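Long-range contacts in putative sugar ABC transporter, substrate-binding protein (Clostridium phytofermentans, PDB 4WZZ), which binds L-rhamnose and probably serves as the sugar-capturing, substrate-binding component of an ABC transporter: residues Y51-V61 and E72-N83; Y224-L235 and M253-L264. All coordinates share one frame; numbering follows the deposited sequence. Where two conformers were deposited one is given.

Contact 1 of 2, residues Y51-V61 and E72-N83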
loop_
_atom_site.group_PDB
_atom_site.type_symbol
_atom_site.label_atom_id
_atom_site.label_comp_id
_atom_site.label_asym_id
_atom_site.label_seq_id
_atom_site.Cartn_x
_atom_site.Cartn_y
_atom_site.Cartn_z
ATOM N N TYR A 51 4.477 2.532 26.293
ATOM C CA TYR A 51 3.604 1.791 25.368
ATOM C C TYR A 51 2.866 0.601 25.973
ATOM O O TYR A 51 2.170 -0.132 25.263
ATOM C CB TYR A 51 4.380 1.344 24.122
ATOM C CG TYR A 51 4.627 2.518 23.217
ATOM C CD1 TYR A 51 3.661 2.936 22.310
ATOM C CD2 TYR A 51 5.795 3.259 23.320
ATOM C CE1 TYR A 51 3.866 4.046 21.511
ATOM C CE2 TYR A 51 6.010 4.367 22.519
ATOM C CZ TYR A 51 5.047 4.748 21.614
ATOM O OH TYR A 51 5.275 5.858 20.828
ATOM N N ALA A 52 3.002 0.390 27.274
ATOM C CA ALA A 52 2.264 -0.699 27.911
ATOM C C ALA A 52 0.774 -0.492 27.663
ATOM O O ALA A 52 0.276 0.633 27.739
ATOM C CB ALA A 52 2.565 -0.749 29.399
ATOM N N THR A 53 0.061 -1.570 27.354
ATOM C CA THR A 53 -1.365 -1.463 27.072
ATOM C C THR A 53 -2.005 -2.771 27.473
ATOM O O THR A 53 -1.345 -3.816 27.475
ATOM C CB THR A 53 -1.636 -1.170 25.561
ATOM O OG1 THR A 53 -3.041 -0.982 25.325
ATOM C CG2 THR A 53 -1.123 -2.288 24.688
ATOM N N THR A 54 -3.272 -2.727 27.850
ATOM C CA THR A 54 -4.028 -3.968 28.006
ATOM C C THR A 54 -5.267 -3.980 27.118
ATOM O O THR A 54 -6.155 -4.812 27.288
ATOM C CB THR A 54 -4.449 -4.203 29.466
ATOM O OG1 THR A 54 -5.324 -3.152 29.881
ATOM C CG2 THR A 54 -3.217 -4.237 30.385
ATOM N N ALA A 55 -5.291 -3.094 26.129
ATOM C CA ALA A 55 -6.467 -2.919 25.302
ATOM C C ALA A 55 -6.503 -3.931 24.165
ATOM O O ALA A 55 -5.545 -4.678 23.942
ATOM C CB ALA A 55 -6.502 -1.503 24.748
ATOM N N THR A 56 -7.619 -3.933 23.444
ATOM C CA THR A 56 -7.821 -4.853 22.335
ATOM C C THR A 56 -7.883 -4.075 21.018
ATOM O O THR A 56 -8.634 -3.116 20.885
ATOM C CB THR A 56 -9.099 -5.650 22.544
ATOM O OG1 THR A 56 -8.957 -6.465 23.726
ATOM C CG2 THR A 56 -9.376 -6.561 21.339
ATOM N N TYR A 57 -7.073 -4.497 20.057
ATOM C CA TYR A 57 -6.883 -3.744 18.828
ATOM C C TYR A 57 -7.217 -4.627 17.642
ATOM O O TYR A 57 -6.620 -5.690 17.494
ATOM C CB TYR A 57 -5.429 -3.319 18.696
ATOM C CG TYR A 57 -4.931 -2.456 19.822
ATOM C CD1 TYR A 57 -4.596 -3.009 21.051
ATOM C CD2 TYR A 57 -4.781 -1.093 19.644
ATOM C CE1 TYR A 57 -4.134 -2.224 22.072
ATOM C CE2 TYR A 57 -4.319 -0.293 20.657
ATOM C CZ TYR A 57 -3.993 -0.856 21.869
ATOM O OH TYR A 57 -3.543 -0.027 22.879
ATOM N N ALA A 58 -8.175 -4.191 16.826
ATOM C CA ALA A 58 -8.536 -4.884 15.576
ATOM C C ALA A 58 -7.825 -4.270 14.391
ATOM O O ALA A 58 -7.925 -3.057 14.160
ATOM C CB ALA A 58 -10.023 -4.778 15.335
ATOM N N ILE A 59 -7.130 -5.095 13.605
ATOM C CA ILE A 59 -6.624 -4.617 12.331
ATOM C C ILE A 59 -7.416 -5.300 11.241
ATOM O O ILE A 59 -7.586 -6.516 11.246
ATOM C CB ILE A 59 -5.103 -4.849 12.138
ATOM C CG1 ILE A 59 -4.678 -4.295 10.762
ATOM C CG2 ILE A 59 -4.747 -6.322 12.355
ATOM C CD1 ILE A 59 -3.186 -4.169 10.575
ATOM N N ILE A 60 -7.930 -4.483 10.332
ATOM C CA ILE A 60 -8.720 -4.953 9.215
ATOM C C ILE A 60 -7.953 -4.604 7.963
ATOM O O ILE A 60 -7.842 -3.432 7.603
ATOM C CB ILE A 60 -10.101 -4.286 9.184
ATOM C CG1 ILE A 60 -10.859 -4.623 10.469
ATOM C CG2 ILE A 60 -10.875 -4.793 7.988
ATOM C CD1 ILE A 60 -12.159 -3.823 10.659
ATOM N N VAL A 61 -7.339 -5.602 7.347
ATOM C CA VAL A 61 -6.549 -5.338 6.156
ATOM C C VAL A 61 -7.486 -5.245 4.942
ATOM O O VAL A 61 -8.682 -5.392 5.082
ATOM C CB VAL A 61 -5.467 -6.421 5.947
ATOM C CG1 VAL A 61 -4.506 -6.433 7.105
ATOM C CG2 VAL A 61 -6.088 -7.790 5.783
ATOM N N GLU A 72 1.813 -7.017 6.905
ATOM C CA GLU A 72 1.315 -5.830 7.584
ATOM C C GLU A 72 0.644 -6.203 8.901
ATOM O O GLU A 72 0.915 -5.620 9.960
ATOM C CB GLU A 72 0.317 -5.164 6.641
ATOM C CG GLU A 72 -0.285 -3.855 7.090
ATOM C CD GLU A 72 -1.249 -3.380 6.037
ATOM O OE1 GLU A 72 -0.857 -2.514 5.228
ATOM O OE2 GLU A 72 -2.360 -3.950 5.942
ATOM N N SER A 73 -0.229 -7.187 8.852
ATOM C CA SER A 73 -0.953 -7.576 10.052
ATOM C C SER A 73 -0.029 -8.256 11.082
ATOM O O SER A 73 -0.220 -8.093 12.282
ATOM C CB SER A 73 -2.170 -8.447 9.683
ATOM O OG SER A 73 -1.767 -9.648 9.056
ATOM N N GLU A 74 0.981 -8.980 10.602
ATOM C CA GLU A 74 1.990 -9.589 11.474
ATOM C C GLU A 74 2.737 -8.527 12.284
ATOM O O GLU A 74 2.926 -8.669 13.501
ATOM C CB GLU A 74 2.984 -10.377 10.619
ATOM C CG GLU A 74 4.230 -10.879 11.361
ATOM C CD GLU A 74 5.353 -11.309 10.403
ATOM O OE1 GLU A 74 5.054 -12.002 9.396
ATOM O OE2 GLU A 74 6.532 -10.950 10.656
ATOM N N GLY A 75 3.158 -7.466 11.605
ATOM C CA GLY A 75 3.901 -6.394 12.239
ATOM C C GLY A 75 3.039 -5.668 13.250
ATOM O O GLY A 75 3.528 -5.235 14.290
ATOM N N TYR A 76 1.751 -5.524 12.935
ATOM C CA TYR A 76 0.819 -4.842 13.821
ATOM C C TYR A 76 0.620 -5.683 15.091
ATOM O O TYR A 76 0.743 -5.187 16.220
ATOM C CB TYR A 76 -0.528 -4.636 13.115
ATOM C CG TYR A 76 -1.479 -3.724 13.867
ATOM C CD1 TYR A 76 -1.448 -2.357 13.683
ATOM C CD2 TYR A 76 -2.401 -4.251 14.763
ATOM C CE1 TYR A 76 -2.321 -1.520 14.394
ATOM C CE2 TYR A 76 -3.263 -3.444 15.458
ATOM C CZ TYR A 76 -3.219 -2.076 15.267
ATOM O OH TYR A 76 -4.092 -1.293 15.991
ATOM N N LYS A 77 0.316 -6.956 14.886
ATOM C CA LYS A 77 0.088 -7.887 15.981
ATOM C C LYS A 77 1.326 -7.997 16.872
ATOM O O LYS A 77 1.223 -8.020 18.098
ATOM C CB LYS A 77 -0.306 -9.257 15.444
ATOM C CG LYS A 77 -0.376 -10.360 16.510
ATOM C CD LYS A 77 -0.728 -11.671 15.856
ATOM C CE LYS A 77 -0.715 -12.828 16.848
ATOM N NZ LYS A 77 -1.979 -13.619 16.831
ATOM N N GLN A 78 2.498 -8.043 16.253
ATOM C CA GLN A 78 3.724 -8.234 17.013
ATOM C C GLN A 78 3.891 -7.133 18.056
ATOM O O GLN A 78 4.169 -7.404 19.236
ATOM C CB GLN A 78 4.913 -8.287 16.063
ATOM C CG GLN A 78 6.166 -8.822 16.700
ATOM C CD GLN A 78 6.948 -7.737 17.391
ATOM O OE1 GLN A 78 7.291 -7.841 18.577
ATOM N NE2 GLN A 78 7.241 -6.679 16.651
ATOM N N VAL A 79 3.694 -5.890 17.637
ATOM C CA VAL A 79 3.886 -4.750 18.541
ATOM C C VAL A 79 2.775 -4.658 19.585
ATOM O O VAL A 79 3.043 -4.415 20.772
ATOM C CB VAL A 79 4.025 -3.413 17.752
ATOM C CG1 VAL A 79 3.877 -2.200 18.662
ATOM C CG2 VAL A 79 5.378 -3.361 17.053
ATOM N N ILE A 80 1.536 -4.886 19.162
ATOM C CA ILE A 80 0.420 -4.847 20.090
ATOM C C ILE A 80 0.619 -5.855 21.230
ATOM O O ILE A 80 0.482 -5.521 22.422
ATOM C CB ILE A 80 -0.886 -5.156 19.350
ATOM C CG1 ILE A 80 -1.236 -4.022 18.384
ATOM C CG2 ILE A 80 -2.002 -5.383 20.343
ATOM C CD1 ILE A 80 -1.380 -2.678 19.034
ATOM N N GLU A 81 0.933 -7.087 20.854
ATOM C CA GLU A 81 1.122 -8.179 21.806
ATOM C C GLU A 81 2.364 -7.982 22.677
ATOM O O GLU A 81 2.351 -8.290 23.857
ATOM C CB GLU A 81 1.196 -9.514 21.064
ATOM C CG GLU A 81 -0.173 -9.976 20.553
ATOM C CD GLU A 81 -0.147 -11.350 19.898
ATOM O OE1 GLU A 81 0.953 -11.853 19.549
ATOM O OE2 GLU A 81 -1.239 -11.927 19.726
ATOM N N ALA A 82 3.441 -7.495 22.085
ATOM C CA ALA A 82 4.676 -7.274 22.834
ATOM C C ALA A 82 4.430 -6.327 23.985
ATOM O O ALA A 82 5.085 -6.414 25.025
ATOM C CB ALA A 82 5.752 -6.719 21.927
ATOM N N ASN A 83 3.481 -5.422 23.807
ATOM C CA ASN A 83 3.223 -4.398 24.805
ATOM C C ASN A 83 2.007 -4.678 25.679
ATOM O O ASN A 83 1.581 -3.820 26.449
ATOM C CB ASN A 83 3.122 -3.040 24.127
ATOM C CG ASN A 83 4.466 -2.562 23.637
ATOM O OD1 ASN A 83 5.275 -2.090 24.435
ATOM N ND2 ASN A 83 4.737 -2.719 22.347
#

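Contact 2 of 2, residues Y224-L235 and M253-L264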
loop_
_atom_site.group_PDB
_atom_site.type_symbol
_atom_site.label_atom_id
_atom_site.label_comp_id
_atom_site.label_asym_id
_atom_site.label_seq_id
_atom_site.Cartn_x
_atom_site.Cartn_y
_atom_site.Cartn_z
ATOM N N TYR A 224 -5.000 -12.436 -7.952
ATOM C CA TYR A 224 -4.048 -13.016 -8.893
ATOM C C TYR A 224 -4.668 -13.250 -10.270
ATOM O O TYR A 224 -4.153 -12.759 -11.280
ATOM C CB TYR A 224 -3.513 -14.305 -8.301
ATOM C CG TYR A 224 -2.531 -15.058 -9.172
ATOM C CD1 TYR A 224 -1.210 -14.634 -9.278
ATOM C CD2 TYR A 224 -2.910 -16.217 -9.853
ATOM C CE1 TYR A 224 -0.295 -15.321 -10.063
ATOM C CE2 TYR A 224 -1.997 -16.912 -10.641
ATOM C CZ TYR A 224 -0.689 -16.444 -10.735
ATOM O OH TYR A 224 0.259 -17.091 -11.492
ATOM N N GLN A 225 -5.769 -13.993 -10.323
ATOM C CA GLN A 225 -6.322 -14.388 -11.619
ATOM C C GLN A 225 -6.824 -13.164 -12.389
ATOM O O GLN A 225 -6.517 -12.991 -13.577
ATOM C CB GLN A 225 -7.420 -15.440 -11.471
ATOM C CG GLN A 225 -7.863 -16.043 -12.807
ATOM C CD GLN A 225 -6.731 -16.728 -13.565
ATOM O OE1 GLN A 225 -6.059 -17.634 -13.045
ATOM N NE2 GLN A 225 -6.514 -16.301 -14.812
ATOM N N ALA A 226 -7.559 -12.286 -11.715
ATOM C CA ALA A 226 -8.035 -11.075 -12.360
ATOM C C ALA A 226 -6.858 -10.232 -12.859
ATOM O O ALA A 226 -6.910 -9.647 -13.930
ATOM C CB ALA A 226 -8.890 -10.266 -11.401
ATOM N N SER A 227 -5.778 -10.196 -12.097
ATOM C CA SER A 227 -4.634 -9.392 -12.503
ATOM C C SER A 227 -3.912 -10.012 -13.710
ATOM O O SER A 227 -3.481 -9.296 -14.609
ATOM C CB SER A 227 -3.673 -9.187 -11.346
ATOM O OG SER A 227 -4.280 -8.422 -10.334
ATOM N N CYS A 228 -3.844 -11.337 -13.760
ATOM C CA CYS A 228 -3.312 -12.015 -14.954
ATOM C C CYS A 228 -4.174 -11.703 -16.167
ATOM O O CYS A 228 -3.656 -11.360 -17.253
ATOM C CB CYS A 228 -3.227 -13.536 -14.755
ATOM S SG CYS A 228 -1.931 -14.058 -13.594
ATOM N N ASP A 229 -5.490 -11.821 -15.993
ATOM C CA ASP A 229 -6.422 -11.573 -17.089
ATOM C C ASP A 229 -6.316 -10.140 -17.612
ATOM O O ASP A 229 -6.334 -9.906 -18.817
ATOM C CB ASP A 229 -7.866 -11.868 -16.659
ATOM C CG ASP A 229 -8.130 -13.368 -16.388
ATOM O OD1 ASP A 229 -7.299 -14.228 -16.736
ATOM O OD2 ASP A 229 -9.192 -13.679 -15.814
ATOM N N GLN A 230 -6.193 -9.174 -16.711
ATOM C CA GLN A 230 -6.066 -7.774 -17.115
ATOM C C GLN A 230 -4.722 -7.501 -17.779
ATOM O O GLN A 230 -4.639 -6.663 -18.663
ATOM C CB GLN A 230 -6.313 -6.823 -15.944
ATOM C CG GLN A 230 -7.764 -6.821 -15.488
ATOM C CD GLN A 230 -8.739 -6.496 -16.602
ATOM O OE1 GLN A 230 -8.568 -5.536 -17.341
ATOM N NE2 GLN A 230 -9.761 -7.333 -16.748
ATOM N N THR A 231 -3.668 -8.202 -17.377
ATOM C CA THR A 231 -2.393 -8.072 -18.075
ATOM C C THR A 231 -2.559 -8.516 -19.524
ATOM O O THR A 231 -2.073 -7.848 -20.429
ATOM C CB THR A 231 -1.257 -8.876 -17.387
ATOM O OG1 THR A 231 -1.114 -8.407 -16.045
ATOM C CG2 THR A 231 0.075 -8.682 -18.117
ATOM N N GLU A 232 -3.237 -9.638 -19.752
ATOM C CA GLU A 232 -3.498 -10.097 -21.128
ATOM C C GLU A 232 -4.323 -9.066 -21.893
ATOM O O GLU A 232 -4.080 -8.825 -23.076
ATOM C CB GLU A 232 -4.220 -11.454 -21.138
ATOM C CG GLU A 232 -3.321 -12.572 -20.612
ATOM C CD GLU A 232 -3.804 -13.965 -20.980
ATOM O OE1 GLU A 232 -4.635 -14.522 -20.238
ATOM O OE2 GLU A 232 -3.350 -14.493 -22.016
ATOM N N ALA A 233 -5.278 -8.442 -21.202
ATOM C CA ALA A 233 -6.120 -7.419 -21.823
ATOM C C ALA A 233 -5.307 -6.200 -22.225
ATOM O O ALA A 233 -5.546 -5.624 -23.295
ATOM C CB ALA A 233 -7.247 -6.999 -20.874
ATOM N N ILE A 234 -4.378 -5.782 -21.356
ATOM C CA ILE A 234 -3.466 -4.690 -21.675
ATOM C C ILE A 234 -2.680 -5.004 -22.968
ATOM O O ILE A 234 -2.606 -4.187 -23.902
ATOM C CB ILE A 234 -2.486 -4.412 -20.523
ATOM C CG1 ILE A 234 -3.243 -3.778 -19.347
ATOM C CG2 ILE A 234 -1.332 -3.534 -21.004
ATOM C CD1 ILE A 234 -2.476 -3.773 -18.072
ATOM N N LEU A 235 -2.123 -6.204 -23.023
ATOM C CA LEU A 235 -1.290 -6.622 -24.144
ATOM C C LEU A 235 -2.096 -6.696 -25.447
ATOM O O LEU A 235 -1.598 -6.340 -26.514
ATOM C CB LEU A 235 -0.637 -7.973 -23.827
ATOM C CG LEU A 235 0.419 -7.964 -22.718
ATOM C CD1 LEU A 235 0.812 -9.382 -22.357
ATOM C CD2 LEU A 235 1.652 -7.156 -23.083
HETATM N N MSE A 253 3.166 -9.038 -9.471
HETATM C CA MSE A 253 3.654 -10.404 -9.608
HETATM C C MSE A 253 2.814 -11.206 -10.610
HETATM O O MSE A 253 3.337 -12.089 -11.297
HETATM C CB MSE A 253 3.855 -11.099 -8.260
HETATM C CG MSE A 253 2.647 -11.247 -7.360
HETATM SE SE MSE A 253 1.518 -12.756 -7.790
HETATM C CE MSE A 253 2.696 -13.811 -8.918
ATOM N N ALA A 254 1.535 -10.871 -10.743
ATOM C CA ALA A 254 0.700 -11.510 -11.742
ATOM C C ALA A 254 1.150 -11.103 -13.139
ATOM O O ALA A 254 1.272 -11.956 -14.009
ATOM C CB ALA A 254 -0.778 -11.160 -11.523
ATOM N N ALA A 255 1.388 -9.808 -13.341
ATOM C CA ALA A 255 1.852 -9.329 -14.639
ATOM C C ALA A 255 3.198 -9.977 -14.976
ATOM O O ALA A 255 3.465 -10.342 -16.129
ATOM C CB ALA A 255 1.971 -7.820 -14.609
ATOM N N ALA A 256 4.079 -10.080 -13.987
ATOM C CA ALA A 256 5.383 -10.707 -14.243
ATOM C C ALA A 256 5.235 -12.135 -14.749
ATOM O O ALA A 256 5.948 -12.577 -15.681
ATOM C CB ALA A 256 6.225 -10.680 -12.993
ATOM N N LYS A 257 4.327 -12.869 -14.133
ATOM C CA LYS A 257 4.067 -14.251 -14.504
ATOM C C LYS A 257 3.575 -14.344 -15.942
ATOM O O LYS A 257 4.058 -15.157 -16.720
ATOM C CB LYS A 257 3.045 -14.881 -13.547
ATOM C CG LYS A 257 2.663 -16.318 -13.886
ATOM C CD LYS A 257 3.865 -17.261 -13.897
ATOM C CE LYS A 257 3.468 -18.737 -13.687
ATOM N NZ LYS A 257 2.554 -19.264 -14.745
ATOM N N VAL A 258 2.639 -13.475 -16.301
ATOM C CA VAL A 258 2.108 -13.423 -17.657
ATOM C C VAL A 258 3.198 -13.059 -18.666
ATOM O O VAL A 258 3.333 -13.709 -19.699
ATOM C CB VAL A 258 0.908 -12.429 -17.747
ATOM C CG1 VAL A 258 0.479 -12.206 -19.193
ATOM C CG2 VAL A 258 -0.271 -12.922 -16.914
ATOM N N LEU A 259 3.991 -12.029 -18.381
ATOM C CA LEU A 259 5.026 -11.618 -19.341
ATOM C C LEU A 259 6.054 -12.727 -19.514
ATOM O O LEU A 259 6.550 -12.957 -20.622
ATOM C CB LEU A 259 5.715 -10.336 -18.890
ATOM C CG LEU A 259 4.829 -9.089 -18.839
ATOM C CD1 LEU A 259 5.672 -7.929 -18.338
ATOM C CD2 LEU A 259 4.193 -8.786 -20.202
ATOM N N GLN A 260 6.376 -13.429 -18.435
ATOM C CA GLN A 260 7.310 -14.551 -18.542
ATOM C C GLN A 260 6.707 -15.673 -19.373
ATOM O O GLN A 260 7.359 -16.221 -20.281
ATOM C CB GLN A 260 7.700 -15.070 -17.158
ATOM C CG GLN A 260 8.761 -16.148 -17.176
ATOM C CD GLN A 260 9.079 -16.638 -15.775
ATOM O OE1 GLN A 260 10.089 -16.259 -15.182
ATOM N NE2 GLN A 260 8.207 -17.470 -15.231
ATOM N N ASP A 261 5.462 -16.033 -19.083
ATOM C CA ASP A 261 4.828 -17.136 -19.809
ATOM C C ASP A 261 4.718 -16.843 -21.302
ATOM O O ASP A 261 4.845 -17.749 -22.126
ATOM C CB ASP A 261 3.435 -17.437 -19.255
ATOM C CG ASP A 261 3.473 -18.165 -17.917
ATOM O OD1 ASP A 261 4.551 -18.658 -17.500
ATOM O OD2 ASP A 261 2.401 -18.236 -17.278
ATOM N N LYS A 262 4.482 -15.587 -21.657
ATOM C CA LYS A 262 4.328 -15.206 -23.058
ATOM C C LYS A 262 5.649 -14.916 -23.759
ATOM O O LYS A 262 5.667 -14.625 -24.954
ATOM C CB LYS A 262 3.440 -13.987 -23.180
ATOM C CG LYS A 262 2.004 -14.252 -22.767
ATOM C CD LYS A 262 1.186 -12.991 -22.823
ATOM C CE LYS A 262 -0.299 -13.274 -22.634
ATOM N NZ LYS A 262 -0.890 -14.000 -23.798
ATOM N N GLY A 263 6.753 -14.965 -23.030
ATOM C CA GLY A 263 8.048 -14.769 -23.655
ATOM C C GLY A 263 8.343 -13.316 -23.987
ATOM O O GLY A 263 9.159 -13.039 -24.880
ATOM N N LEU A 264 7.719 -12.388 -23.245
ATOM C CA LEU A 264 7.754 -10.969 -23.580
ATOM C C LEU A 264 8.727 -10.127 -22.753
ATOM O O LEU A 264 8.765 -8.908 -22.914
ATOM C CB LEU A 264 6.341 -10.371 -23.430
ATOM C CG LEU A 264 5.357 -10.727 -24.545
ATOM C CD1 LEU A 264 3.938 -10.302 -24.147
ATOM C CD2 LEU A 264 5.757 -10.075 -25.864
#

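Contact 1 of 2, residues Y51-V61 and E72-N83
Ile80 lays its CD1 methyl over the centre of the Tyr57 ring, 3.7 Å from the centroid and 14° off the ring normal, a CH-pi contact that joins the strand to the helix following it. Strand 56-60 and helix 72-82 run antiparallel (173°), as is usual for the first strand and the helix of a beta-alpha-beta crossover, here completed by strand 86-90. Tyr57 and Tyr76 meet at about a right angle: Tyr57 CB comes up at the edge of the Tyr76 ring, 3.6 Å from Tyr76 OH. One face of that same ring takes the branch of Ile59, whose CB stands 4.2 Å from the centroid, offset toward the rim. With CG1 of Ile59 anti to the backbone N (chi1 -180°), the chain slides past the tyrosine and brings CD1 against Tyr76 CB. Farther along, Val61 CG1 rests beside Glu72 OE2, on the sugar-facing end of the unit.

Where the helix stops, the chemistry turns polar. The Asn83 carboxamide folds back, and Asn83 ND2 donates to Val79 O at 2.9 Å, while its backbone N reaches that oxygen from the opposite face of the carbonyl plane. Asn83 O in turn accepts from Thr53 N at 2.9 Å. Thr53 OG1 closes an ST turn with Ala55 N and pairs with Tyr57 OH, 2.7 Å away in the plane of the ring. Both buried tyrosines thus have a hydrogen-bond partner, Thr53 OG1 for Tyr57 and Ser310 OG of helix 299-315 for Tyr76, which would be expected to restrict ring shifts.

Contact 2 of 2, residues Y224-L235 and M253-L264
Val258 pushes its two methyls into a hollow formed by Cys228, Thr231, Glu232 and Leu235, a knob-into-hole fit between two neighbouring helices of an alpha/beta domain with a parallel sheet. The helix axes cross at -52° and come within 8.2 Å, a close approach consistent with the small residues at the crossing. Ala254 CB sits 3.5 Å from Ser227 CB and also touches Cys228 SG, while Thr231 OG1 lies 3.4 Å from Ala255 CA. Val258 divides the work between its branches. CG1, anti to the backbone N (chi1 171°), touches Thr231 CG2 at 3.7 Å, the two side chains running past each other in opposite directions, and CG2 presses on Cys228 CB. Thr231 OG1 is turned back to donate to Ser227 O, so its hydroxyl is satisfied although it abuts Ala255.

Toward the ends the shapes become larger. Tyr224, with CG anti to the backbone N (chi1 179°), reaches helix 249-261, where Tyr224 OH rests against Lys257 CG. At the other end Leu235 and Leu264 meet tip to tip through their CD1 methyls, with Leu259 CD2 beside them. Leu264 is brought there by the Schellman turn at Gly263. Over this apolar patch the Lys262 chain runs past Leu235 and bends at its last torsion, forming a salt bridge, Lys262 NZ 3.1 Å from Glu232 OE2, on that oxygen's anti lone pair.

In the fold
Both segments of contact 1 precede those of contact 2 in the chain, and the chain's centre lies between the two contacts, which are about 36 Å apart between centres and about 15 Å at the nearest atoms. They belong to different sheets. Contact 1 fixes a helix on the mixed sheet through strand 56-60, whereas in contact 2 helices 224-237 and 249-261 pack together beside the parallel sheet that holds strands 179-185 and 269-272. This is the two-lobed architecture of periplasmic binding proteins, with rhamnose held between the lobes. Each contact lies within one lobe, and neither bridges the cleft, which is consistent with lobes that move as units when such proteins close.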